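Local coordinates for protein putative mandelate racemase (Zymomonas mobilis, PDB 2OX4) that binds magnesium and probably acts as a lyase (dehydratase) of the mandelate racemase branch of the enolase superfamily, at residues I194-E197 with R198-I202; S224-Q227 with F228-I232. All blocks are in the same frame, centred on the assembly; numbering follows the deposited sequence. Where two conformers were deposited one is given.

Interaction 1. Residues I194-E197 with R198-I202; sequences IGVE and RVEAI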
loop_
_atom_site.group_PDB
_atom_site.type_symbol
_atom_site.label_atom_id
_atom_site.label_comp_id
_atom_site.label_asym_id
_atom_site.label_seq_id
_atom_site.Cartn_x
_atom_site.Cartn_y
_atom_site.Cartn_z
ATOM N N ILE C 194 19.342 -35.084 4.077
ATOM C CA ILE C 194 19.826 -35.515 2.752
ATOM C C ILE C 194 20.353 -34.316 1.940
ATOM O O ILE C 194 21.453 -34.366 1.376
ATOM C CB ILE C 194 18.733 -36.274 1.965
ATOM C CG1 ILE C 194 18.542 -37.691 2.529
ATOM C CG2 ILE C 194 19.084 -36.391 0.494
ATOM C CD1 ILE C 194 17.263 -38.374 2.060
ATOM N N GLY C 195 19.582 -33.229 1.914
ATOM C CA GLY C 195 20.012 -32.020 1.226
ATOM C C GLY C 195 21.246 -31.390 1.852
ATOM O O GLY C 195 22.193 -31.061 1.144
ATOM N N VAL C 196 21.232 -31.227 3.172
ATOM C CA VAL C 196 22.354 -30.644 3.904
ATOM C C VAL C 196 23.639 -31.466 3.708
ATOM O O VAL C 196 24.701 -30.892 3.455
ATOM C CB VAL C 196 22.061 -30.501 5.415
ATOM C CG1 VAL C 196 23.333 -30.177 6.188
ATOM C CG2 VAL C 196 21.026 -29.394 5.663
ATOM N N GLU C 197 23.540 -32.792 3.818
ATOM C CA GLU C 197 24.749 -33.638 3.740
ATOM C C GLU C 197 25.424 -33.523 2.367
ATOM O O GLU C 197 26.651 -33.577 2.278
ATOM C CB GLU C 197 24.466 -35.111 4.103
ATOM C CG GLU C 197 23.712 -35.895 3.038
ATOM C CD GLU C 197 23.467 -37.344 3.420
ATOM O OE1 GLU C 197 23.153 -38.143 2.513
ATOM O OE2 GLU C 197 23.563 -37.666 4.623
ATOM N N ARG C 198 24.620 -33.341 1.316
ATOM C CA ARG C 198 25.134 -33.171 -0.039
ATOM C C ARG C 198 25.826 -31.818 -0.214
ATOM O O ARG C 198 26.942 -31.757 -0.733
ATOM C CB ARG C 198 24.029 -33.373 -1.075
ATOM C CG ARG C 198 23.571 -34.808 -1.204
ATOM C CD ARG C 198 22.184 -34.925 -1.785
ATOM N NE ARG C 198 21.790 -36.326 -1.923
ATOM C CZ ARG C 198 20.651 -36.747 -2.461
ATOM N NH1 ARG C 198 19.754 -35.875 -2.906
ATOM N NH2 ARG C 198 20.395 -38.050 -2.538
ATOM N N VAL C 199 25.178 -30.743 0.239
ATOM C CA VAL C 199 25.783 -29.407 0.195
ATOM C C VAL C 199 27.071 -29.354 1.016
ATOM O O VAL C 199 28.100 -28.842 0.546
ATOM C CB VAL C 199 24.799 -28.304 0.706
ATOM C CG1 VAL C 199 25.522 -26.952 0.826
ATOM C CG2 VAL C 199 23.581 -28.202 -0.222
ATOM N N GLU C 200 27.015 -29.908 2.228
ATOM C CA GLU C 200 28.185 -30.006 3.107
ATOM C C GLU C 200 29.345 -30.805 2.488
ATOM O O GLU C 200 30.507 -30.376 2.558
ATOM C CB GLU C 200 27.784 -30.629 4.445
ATOM C CG GLU C 200 28.863 -30.562 5.505
ATOM C CD GLU C 200 28.310 -30.738 6.900
ATOM O OE1 GLU C 200 28.768 -30.011 7.806
ATOM O OE2 GLU C 200 27.416 -31.597 7.086
ATOM N N ALA C 201 29.020 -31.955 1.895
ATOM C CA ALA C 201 30.001 -32.792 1.192
ATOM C C ALA C 201 30.717 -32.022 0.081
ATOM O O ALA C 201 31.950 -32.065 -0.027
ATOM C CB ALA C 201 29.332 -34.030 0.622
ATOM N N ILE C 202 29.933 -31.330 -0.742
ATOM C CA ILE C 202 30.479 -30.533 -1.833
ATOM C C ILE C 202 31.355 -29.400 -1.298
ATOM O O ILE C 202 32.479 -29.232 -1.765
ATOM C CB ILE C 202 29.375 -29.978 -2.760
ATOM C CG1 ILE C 202 28.696 -31.114 -3.539
ATOM C CG2 ILE C 202 29.957 -28.975 -3.737
ATOM C CD1 ILE C 202 27.287 -30.751 -4.090
HETATM O O HOH W 1 23.172 -38.007 -0.101
#
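On helix 189-206, one of the outer helices of the barrel domain, Ile-194 and Arg-198 stand one turn apart and run side by side in the same direction. The methyl CG2 of Ile-194 sits over the centre of one face of the Arg-198 guanidinium, 3.4 Å from CZ. Two torsional features make this possible: CG2 is anti to the backbone N of Ile-194, and the arginine chain is extended from CG to NE, running back past the Ile-194 carbonyl, whose O lies 3.3 Å from Arg-198 CD. Its nitrogens are also held: NH1 bonds to the carbonyl oxygens of Val-169 and His-172, and NH2 to that of Gly-145. The arginine thus fastens this helix to the segments that follow strand 164-167 and precede helix 147-159 in the (beta/alpha) barrel of the enolase superfamily. A leucine in place of Arg-198 would probably leave these carbonyls without their donors and Ile-194 CG2 without the flat group it rests on. NE reaches Glu-197 through one water, which accepts from Arg-198 NE at 2.8 Å and donates to Glu-197 OE1 at 2.6 Å. Direct pairing is absent, since OE1 and NE are 5.0 Å apart; the salt bridge of OE1 is made with Arg-174 NE. Glu-197 CG lies between its own N and carbonyl carbon (chi1 74°), a crowded position that brings it close to Arg-198 N. Beneath the side chains, Val-199 N meets Gly-195 O at 3.1 Å with an N-H...O angle of 172°, and Glu-200 N meets Val-196 O at 2.8 Å. Ala-201 N bonds to Glu-197 O at 2.9 Å.

Interaction 2. Residues S224-Q227 with F228-I232; sequences SAIQ and FAKAI
Ile-226 lays its CG2 methyl alongside the end of Lys-230, 3.6 Å from CE, the two side chains pointing the same way one helical turn apart. The lysine bends at its last torsion (chi4 -61°), which keeps NZ 3.8 Å from the same methyl; Lys-230 was deposited in two conformers, and the CE and NZ contacts are those of one of them, so they are not certain. NZ also makes a long, weak ion pair with Asp-260 of the second subunit. Nearer the backbone, Lys-230 CG packs 3.4 Å from Ile-226 O, the carbonyl that accepts Lys-230 N at 3.2 Å. Phe-228 behaves differently: its CG is anti to the backbone N (chi1 -168°), and the ring leads away from 224-227 to touch Val-214, Tyr-240 and Ile-192. These contacts place the inner face of helix 222-232 within a beta-alpha-beta crossover, between parallel strands 211-215 and 237-241. The strands carry the magnesium ligands Glu-215 and Glu-241, and the Phe-228 side chain is about 9 Å from that of Glu-215, close to the metal site but not one of its ligands. The backbone is regular at first: Phe-228 N bonds to Ser-224 O at 3.0 Å and Ala-229 N to Ala-225 O at 2.9 Å. Further on, the pattern loosens, with Ala-231 N 3.6 Å from Gln-227 O and bonded only weakly to Phe-228 O. Polar groups hold the helix to its surroundings: Ala-225 O accepts a second bond, from Tyr-240 OH on strand 237-241, Ser-224 OG bonds to Leu-183 O and Asp-221 N, and Gln-227 OE1 takes the N-H of Leu-187.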
loop_
_atom_site.group_PDB
_atom_site.type_symbol
_atom_site.label_atom_id
_atom_site.label_comp_id
_atom_site.label_asym_id
_atom_site.label_seq_id
_atom_site.Cartn_x
_atom_site.Cartn_y
_atom_site.Cartn_z
ATOM N N SER C 224 8.553 -25.170 2.166
ATOM C CA SER C 224 9.720 -26.052 2.152
ATOM C C SER C 224 10.998 -25.329 1.729
ATOM O O SER C 224 12.055 -25.636 2.238
ATOM C CB SER C 224 9.476 -27.284 1.289
ATOM O OG SER C 224 9.013 -26.952 -0.004
ATOM N N ALA C 225 10.893 -24.363 0.811
ATOM C CA ALA C 225 12.058 -23.564 0.404
ATOM C C ALA C 225 12.686 -22.806 1.564
ATOM O O ALA C 225 13.903 -22.794 1.716
ATOM C CB ALA C 225 11.686 -22.592 -0.707
ATOM N N ILE C 226 11.852 -22.181 2.393
ATOM C CA ILE C 226 12.323 -21.416 3.544
ATOM C C ILE C 226 12.987 -22.363 4.540
ATOM O O ILE C 226 14.054 -22.069 5.069
ATOM C CB ILE C 226 11.159 -20.650 4.228
ATOM C CG1 ILE C 226 10.665 -19.488 3.340
ATOM C CG2 ILE C 226 11.545 -20.141 5.625
ATOM C CD1 ILE C 226 9.323 -18.909 3.823
ATOM N N GLN C 227 12.353 -23.506 4.760
ATOM C CA GLN C 227 12.837 -24.495 5.721
ATOM C C GLN C 227 14.220 -25.005 5.324
ATOM O O GLN C 227 15.120 -25.106 6.174
ATOM C CB GLN C 227 11.846 -25.652 5.803
ATOM C CG GLN C 227 12.165 -26.663 6.901
ATOM C CD GLN C 227 11.254 -27.858 6.845
ATOM O OE1 GLN C 227 10.250 -27.852 6.123
ATOM N NE2 GLN C 227 11.570 -28.884 7.634
ATOM N N PHE C 228 14.387 -25.313 4.045
ATOM C CA PHE C 228 15.676 -25.767 3.540
ATOM C C PHE C 228 16.744 -24.672 3.521
ATOM O O PHE C 228 17.900 -24.942 3.859
ATOM C CB PHE C 228 15.548 -26.413 2.157
ATOM C CG PHE C 228 16.782 -27.153 1.734
ATOM C CD1 PHE C 228 17.363 -28.090 2.589
ATOM C CD2 PHE C 228 17.369 -26.903 0.500
ATOM C CE1 PHE C 228 18.515 -28.777 2.209
ATOM C CE2 PHE C 228 18.521 -27.588 0.102
ATOM C CZ PHE C 228 19.090 -28.525 0.964
ATOM N N ALA C 229 16.368 -23.445 3.144
ATOM C CA ALA C 229 17.322 -22.314 3.181
ATOM C C ALA C 229 17.967 -22.124 4.557
ATOM O O ALA C 229 19.176 -21.889 4.655
ATOM C CB ALA C 229 16.645 -21.005 2.738
ATOM N N LYS C 230 17.160 -22.225 5.609
ATOM C CA LYS C 230 17.665 -22.124 6.973
ATOM C C LYS C 230 18.766 -23.144 7.244
ATOM O O LYS C 230 19.761 -22.843 7.904
ATOM C CB LYS C 230 16.527 -22.300 7.980
ATOM C CG LYS C 230 15.505 -21.174 7.965
ATOM C CD LYS C 230 14.464 -21.360 9.056
ATOM C CE LYS C 230 13.222 -20.528 8.782
ATOM N NZ LYS C 230 13.526 -19.071 8.741
ATOM N N ALA C 231 18.580 -24.355 6.728
ATOM C CA ALA C 231 19.499 -25.455 6.994
ATOM C C ALA C 231 20.817 -25.360 6.229
ATOM O O ALA C 231 21.827 -25.923 6.668
ATOM C CB ALA C 231 18.817 -26.772 6.711
ATOM N N ILE C 232 20.813 -24.657 5.092
ATOM C CA ILE C 232 22.008 -24.567 4.223
ATOM C C ILE C 232 22.686 -23.200 4.156
ATOM O O ILE C 232 23.726 -23.062 3.512
ATOM C CB ILE C 232 21.766 -25.061 2.784
ATOM C CG1 ILE C 232 20.710 -24.202 2.074
ATOM C CG2 ILE C 232 21.449 -26.568 2.758
ATOM C CD1 ILE C 232 20.622 -24.445 0.577
#

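How the interactions relate
From the N terminus the chain meets interaction 1 first, on helix 189-206, passes through strand 211-215, and reaches interaction 2 on helix 222-232. Each contact is confined to a single helix, so neither closes a loop; they follow in series without nesting or crossing, their centres about 13 Å apart. The two helices nevertheless pack directly together: Val-196 CG2 lies 3.6 Å from Ala-231 CB, and Gly-195 CA, on a residue with no side chain, is 3.6 Å from Phe-228 CZ. Val-199 and Ile-232 meet through CG2 methyls and both touch Val-214, so the pair joins consecutive barrel helices to the strand between them, the one that bears Glu-215.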